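Long-range contacts in chloride intracellular channel Clic (Drosophila melanogaster, PDB 2YV7), which might insert into membranes and form chloride ion channels whose activity depends on pH, and may play a role in ethanol sensitivity: residues C43-M48 with D175-P180; P222-I227 with T247-T252. All blocks are in the same frame, centred on the assembly; numbering follows the deposited sequence.

Two ways of holding a GST fold together appear side by side here. Contact 1 (43-48 with 175-180) packs helix 41-55 of the thioredoxin-like N-terminal domain against helix 173-193 of the helical part, near the centre of the molecule. Contact 2 (222-227 with 247-252), its centre about 16 Å away and later in the chain, lies wholly in the C-terminal part, where the extended tail is hydrogen-bonded to the first turn of helix 224-235. They meet where Gln44 packs on Pro222, and helix 173-193 serves both, since Val187 and Gln183 reach contact 2. Only contact 1 involves the segment predicted to enter the membrane, so a conformational change of the N-terminal domain would probably have to rearrange it.

Contact 1. Residues C43-M48 with D175-P180; sequences CQEYFM and DCELMP
A buried helix-helix packing joins helix 41-55 of the N-terminal thioredoxin-like domain to helix 173-193, close to the centre of this GST fold. The local axes approach to 8.3 Å and run 137° apart, nearer antiparallel than parallel. Cys176 O lacks its usual helical partner because Pro180, a turn later, has no N-H and kinks the helix; it is left to a CH···O contact from Glu45 CA at 3.4 Å and to the Glu45 methylenes. Met48 lays its CB against Cys176 SG at 3.7 Å; a bend at its last torsion (chi3 72°) sets CE crosswise to the Met179 chain, 4.0 Å from SD, its own sulfur resting by the Pro180 ring. The extended Gln44 chain passes aslant that ring, OE1 reaching Pro180 CB at 3.3 Å, and its NE2 is hydrogen-bonded to Ser220. Along the other flank Glu45 and Glu177 run side by side in the same direction, with 4.2 Å between Glu45 OE2 and Glu177 OE1, and Glu101 also lies near Glu45. No hydrogen bond crosses: Met48, Cys176, Pro180, the Glu45 methylenes and the flat end of Gln44 carry the contact by packing, while the three carboxylates would probably raise one another's pKa.

Contact 2. Residues P222-I227 with T247-T252; sequences PADQDI and TPTFTT
The N-terminal turn of helix 224-235 holds the extended C-terminal tail. Ala223, at the N-cap position, has no side-chain acceptor to offer, and Thr249 O of the tail takes the first-turn N-H of Asp224 at 3.0 Å. Two side chains grip the tail beside this bond. With CG anti to its carbonyl carbon, Asp224 crosses the Thr251 side chain at about a right angle and turns its carboxylate to that residue: OD1 accepts the N-H of Thr251 at 2.8 Å, and OD2 takes the hydroxyl, OG1, at 2.6 Å. Both are met on syn sides but out of the carboxylate plane, N by 29° and OG1 by 18°. Gln225, bent at chi2, pairs its amide with Thr249. Its OE1 accepts the N-H of Thr249 at 2.7 Å, tilted 23° from the carbonyl plane, and NE2 donates a hydrogen bond to Thr249 OG1 at 2.8 Å, almost within the amide plane; Glu246 is a second acceptor for NE2. A water donates to Asp224 OD2 and also bonds Thr249 OG1. Beside these bonds Ala223 CB packs on Pro248 CB at 3.5 Å and on the Phe250 ring. Replacing Asp224 with an alanine would probably leave the amide and hydroxyl of Thr251, and the water, without their carboxylate acceptor and slacken the tail there. At each threonine one side chain of the helix start engages both backbone N-H and hydroxyl, fixing backbone and side-chain rotation together.

Contact 1. Residues C43-M48 with D175-P180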
loop_
_atom_site.group_PDB
_atom_site.type_symbol
_atom_site.label_atom_id
_atom_site.label_comp_id
_atom_site.label_asym_id
_atom_site.label_seq_id
_atom_site.Cartn_x
_atom_site.Cartn_y
_atom_site.Cartn_z
ATOM N N CYS A 43 -2.070 0.301 -6.468
ATOM C CA CYS A 43 -3.053 -0.774 -6.290
ATOM C C CYS A 43 -3.202 -1.081 -4.815
ATOM O O CYS A 43 -4.328 -1.142 -4.326
ATOM C CB CYS A 43 -2.599 -2.034 -7.055
ATOM S SG CYS A 43 -2.586 -1.789 -8.856
ATOM N N GLN A 44 -2.103 -1.232 -4.036
ATOM C CA GLN A 44 -2.305 -1.646 -2.675
ATOM C C GLN A 44 -3.012 -0.549 -1.844
ATOM O O GLN A 44 -3.881 -0.827 -1.001
ATOM C CB GLN A 44 -0.960 -2.129 -2.025
ATOM C CG GLN A 44 -1.325 -2.834 -0.701
ATOM C CD GLN A 44 -0.173 -3.291 0.194
ATOM O OE1 GLN A 44 0.980 -3.236 -0.188
ATOM N NE2 GLN A 44 -0.524 -3.780 1.407
ATOM N N GLU A 45 -2.624 0.696 -2.093
ATOM C CA GLU A 45 -3.177 1.833 -1.355
ATOM C C GLU A 45 -4.729 1.876 -1.562
ATOM O O GLU A 45 -5.480 1.986 -0.607
ATOM C CB GLU A 45 -2.560 3.154 -1.822
ATOM C CG GLU A 45 -3.220 4.279 -1.035
ATOM C CD GLU A 45 -2.662 5.675 -1.302
ATOM O OE1 GLU A 45 -1.646 5.792 -1.955
ATOM O OE2 GLU A 45 -3.267 6.687 -0.852
ATOM N N TYR A 46 -5.150 1.798 -2.799
ATOM C CA TYR A 46 -6.601 1.914 -3.123
ATOM C C TYR A 46 -7.356 0.627 -2.753
ATOM O O TYR A 46 -8.501 0.696 -2.311
ATOM C CB TYR A 46 -6.855 2.392 -4.568
ATOM C CG TYR A 46 -6.124 3.676 -4.910
ATOM C CD1 TYR A 46 -5.858 4.626 -3.909
ATOM C CD2 TYR A 46 -5.580 3.896 -6.187
ATOM C CE1 TYR A 46 -5.120 5.786 -4.172
ATOM C CE2 TYR A 46 -4.867 5.061 -6.455
ATOM C CZ TYR A 46 -4.640 5.989 -5.442
ATOM O OH TYR A 46 -3.882 7.131 -5.716
ATOM N N PHE A 47 -6.709 -0.536 -2.866
ATOM C CA PHE A 47 -7.266 -1.787 -2.343
ATOM C C PHE A 47 -7.546 -1.582 -0.854
ATOM O O PHE A 47 -8.600 -1.882 -0.346
ATOM C CB PHE A 47 -6.213 -2.892 -2.616
ATOM C CG PHE A 47 -6.668 -4.333 -2.400
ATOM C CD1 PHE A 47 -7.642 -4.695 -1.438
ATOM C CD2 PHE A 47 -6.037 -5.345 -3.113
ATOM C CE1 PHE A 47 -7.999 -6.060 -1.234
ATOM C CE2 PHE A 47 -6.413 -6.725 -2.927
ATOM C CZ PHE A 47 -7.379 -7.063 -1.969
ATOM N N MET A 48 -6.551 -1.058 -0.116
ATOM C CA MET A 48 -6.725 -0.866 1.311
ATOM C C MET A 48 -7.876 0.115 1.629
ATOM O O MET A 48 -8.637 -0.168 2.533
ATOM C CB MET A 48 -5.408 -0.342 1.928
ATOM C CG MET A 48 -4.448 -1.485 2.117
ATOM S SD MET A 48 -2.967 -1.000 3.072
ATOM C CE MET A 48 -3.689 -0.827 4.701
ATOM N N ASP A 175 -2.533 6.275 6.149
ATOM C CA ASP A 175 -2.072 4.940 6.554
ATOM C C ASP A 175 -2.013 3.988 5.347
ATOM O O ASP A 175 -1.037 3.232 5.151
ATOM C CB ASP A 175 -2.962 4.402 7.650
ATOM C CG ASP A 175 -2.898 5.265 8.865
ATOM O OD1 ASP A 175 -1.757 5.386 9.448
ATOM O OD2 ASP A 175 -3.942 5.871 9.140
ATOM N N CYS A 176 -3.046 4.037 4.502
ATOM C CA CYS A 176 -3.069 3.171 3.331
ATOM C C CYS A 176 -1.994 3.566 2.309
ATOM O O CYS A 176 -1.554 2.743 1.464
ATOM C CB CYS A 176 -4.490 3.217 2.689
ATOM S SG CYS A 176 -5.749 2.756 3.877
ATOM N N GLU A 177 -1.486 4.818 2.363
ATOM C CA GLU A 177 -0.337 5.189 1.524
ATOM C C GLU A 177 0.985 4.722 2.234
ATOM O O GLU A 177 1.912 4.284 1.555
ATOM C CB GLU A 177 -0.248 6.720 1.375
ATOM C CG GLU A 177 0.808 7.191 0.378
ATOM C CD GLU A 177 0.845 8.710 0.220
ATOM O OE1 GLU A 177 -0.256 9.366 0.154
ATOM O OE2 GLU A 177 1.973 9.233 0.149
ATOM N N LEU A 178 1.082 4.902 3.575
ATOM C CA LEU A 178 2.338 4.637 4.280
ATOM C C LEU A 178 2.647 3.143 4.376
ATOM O O LEU A 178 3.780 2.712 4.159
ATOM C CB LEU A 178 2.305 5.266 5.665
ATOM C CG LEU A 178 3.680 5.041 6.416
ATOM C CD1 LEU A 178 4.914 5.621 5.702
ATOM C CD2 LEU A 178 3.472 5.669 7.871
ATOM N N MET A 179 1.627 2.363 4.745
ATOM C CA MET A 179 1.872 0.944 5.101
ATOM C C MET A 179 2.451 0.156 3.931
ATOM O O MET A 179 3.457 -0.578 4.129
ATOM C CB MET A 179 0.597 0.336 5.712
ATOM C CG MET A 179 0.250 0.959 7.064
ATOM S SD MET A 179 -1.331 0.279 7.678
ATOM C CE MET A 179 -1.290 0.876 9.325
ATOM N N PRO A 180 1.877 0.279 2.726
ATOM C CA PRO A 180 2.487 -0.427 1.576
ATOM C C PRO A 180 3.966 -0.004 1.333
ATOM O O PRO A 180 4.843 -0.861 1.139
ATOM C CB PRO A 180 1.566 -0.066 0.396
ATOM C CG PRO A 180 0.230 0.253 1.019
ATOM C CD PRO A 180 0.610 0.965 2.316
#

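Contact 2. Residues P222-I227 with T247-T252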
loop_
_atom_site.group_PDB
_atom_site.type_symbol
_atom_site.label_atom_id
_atom_site.label_comp_id
_atom_site.label_asym_id
_atom_site.label_seq_id
_atom_site.Cartn_x
_atom_site.Cartn_y
_atom_site.Cartn_z
ATOM N N PRO A 222 1.077 -7.755 -1.151
ATOM C CA PRO A 222 1.627 -8.807 -2.014
ATOM C C PRO A 222 2.655 -9.684 -1.287
ATOM O O PRO A 222 3.266 -9.239 -0.302
ATOM C CB PRO A 222 2.382 -8.029 -3.083
ATOM C CG PRO A 222 2.695 -6.639 -2.498
ATOM C CD PRO A 222 1.677 -6.421 -1.384
ATOM N N ALA A 223 2.857 -10.907 -1.783
ATOM C CA ALA A 223 4.003 -11.718 -1.304
ATOM C C ALA A 223 5.398 -11.073 -1.510
ATOM O O ALA A 223 5.675 -10.375 -2.500
ATOM C CB ALA A 223 3.947 -13.105 -2.022
ATOM N N ASP A 224 6.332 -11.437 -0.634
ATOM C CA ASP A 224 7.711 -10.971 -0.730
ATOM C C ASP A 224 8.276 -11.171 -2.100
ATOM O O ASP A 224 8.952 -10.331 -2.614
ATOM C CB ASP A 224 8.606 -11.741 0.245
ATOM C CG ASP A 224 8.354 -11.357 1.714
ATOM O OD1 ASP A 224 7.323 -10.694 2.076
ATOM O OD2 ASP A 224 9.244 -11.689 2.513
ATOM N N GLN A 225 8.079 -12.381 -2.655
ATOM C CA GLN A 225 8.649 -12.715 -3.948
ATOM C C GLN A 225 8.215 -11.789 -5.048
ATOM O O GLN A 225 8.964 -11.514 -5.975
ATOM C CB GLN A 225 8.251 -14.183 -4.295
ATOM C CG GLN A 225 8.867 -15.261 -3.354
ATOM C CD GLN A 225 8.282 -15.353 -1.949
ATOM O OE1 GLN A 225 7.109 -15.046 -1.702
ATOM N NE2 GLN A 225 9.082 -15.892 -1.015
ATOM N N ASP A 226 6.979 -11.310 -4.972
ATOM C CA ASP A 226 6.428 -10.397 -5.928
ATOM C C ASP A 226 6.975 -8.985 -5.736
ATOM O O ASP A 226 7.226 -8.311 -6.696
ATOM C CB ASP A 226 4.885 -10.467 -5.826
ATOM C CG ASP A 226 4.344 -11.861 -6.246
ATOM O OD1 ASP A 226 4.762 -12.287 -7.334
ATOM O OD2 ASP A 226 3.603 -12.508 -5.473
ATOM N N ILE A 227 7.121 -8.531 -4.489
ATOM C CA ILE A 227 7.787 -7.233 -4.248
ATOM C C ILE A 227 9.212 -7.279 -4.815
ATOM O O ILE A 227 9.643 -6.432 -5.616
ATOM C CB ILE A 227 7.785 -6.882 -2.705
ATOM C CG1 ILE A 227 6.371 -6.560 -2.226
ATOM C CG2 ILE A 227 8.715 -5.641 -2.472
ATOM C CD1 ILE A 227 6.136 -6.595 -0.695
ATOM N N THR A 247 7.366 -20.733 -3.303
ATOM C CA THR A 247 6.056 -20.606 -2.681
ATOM C C THR A 247 6.010 -19.212 -2.015
ATOM O O THR A 247 6.975 -18.820 -1.353
ATOM C CB THR A 247 5.766 -21.755 -1.703
ATOM O OG1 THR A 247 5.509 -22.965 -2.454
ATOM C CG2 THR A 247 4.516 -21.460 -0.830
ATOM N N PRO A 248 4.933 -18.456 -2.272
ATOM C CA PRO A 248 4.847 -17.100 -1.695
ATOM C C PRO A 248 4.976 -17.081 -0.192
ATOM O O PRO A 248 4.348 -17.893 0.498
ATOM C CB PRO A 248 3.445 -16.608 -2.072
ATOM C CG PRO A 248 2.783 -17.688 -2.880
ATOM C CD PRO A 248 3.789 -18.771 -3.158
ATOM N N THR A 249 5.785 -16.157 0.333
ATOM C CA THR A 249 5.821 -15.969 1.779
ATOM C C THR A 249 5.630 -14.497 2.062
ATOM O O THR A 249 5.733 -13.717 1.150
ATOM C CB THR A 249 7.138 -16.401 2.359
ATOM O OG1 THR A 249 8.206 -15.788 1.614
ATOM C CG2 THR A 249 7.237 -17.955 2.268
ATOM N N PHE A 250 5.268 -14.174 3.298
ATOM C CA PHE A 250 4.967 -12.778 3.701
ATOM C C PHE A 250 5.825 -12.387 4.890
ATOM O O PHE A 250 5.716 -13.015 5.940
ATOM C CB PHE A 250 3.467 -12.702 4.067
ATOM C CG PHE A 250 2.602 -13.021 2.914
ATOM C CD1 PHE A 250 2.227 -12.027 2.009
ATOM C CD2 PHE A 250 2.290 -14.365 2.611
ATOM C CE1 PHE A 250 1.478 -12.337 0.872
ATOM C CE2 PHE A 250 1.543 -14.677 1.440
ATOM C CZ PHE A 250 1.148 -13.668 0.574
ATOM N N THR A 251 6.679 -11.368 4.741
ATOM C CA THR A 251 7.403 -10.803 5.890
ATOM C C THR A 251 6.397 -10.137 6.863
ATOM O O THR A 251 5.714 -9.138 6.517
ATOM C CB THR A 251 8.455 -9.786 5.449
ATOM O OG1 THR A 251 9.567 -10.467 4.780
ATOM C CG2 THR A 251 8.966 -8.927 6.673
ATOM N N THR A 252 6.404 -10.615 8.103
ATOM C CA THR A 252 5.541 -10.101 9.159
ATOM C C THR A 252 6.196 -9.990 10.537
ATOM O O THR A 252 5.543 -9.524 11.519
ATOM C CB THR A 252 4.220 -10.879 9.350
ATOM O OG1 THR A 252 4.530 -12.236 9.712
ATOM C CG2 THR A 252 3.296 -10.785 8.113
HETATM O O HOH W 1 9.270 -14.208 3.270
#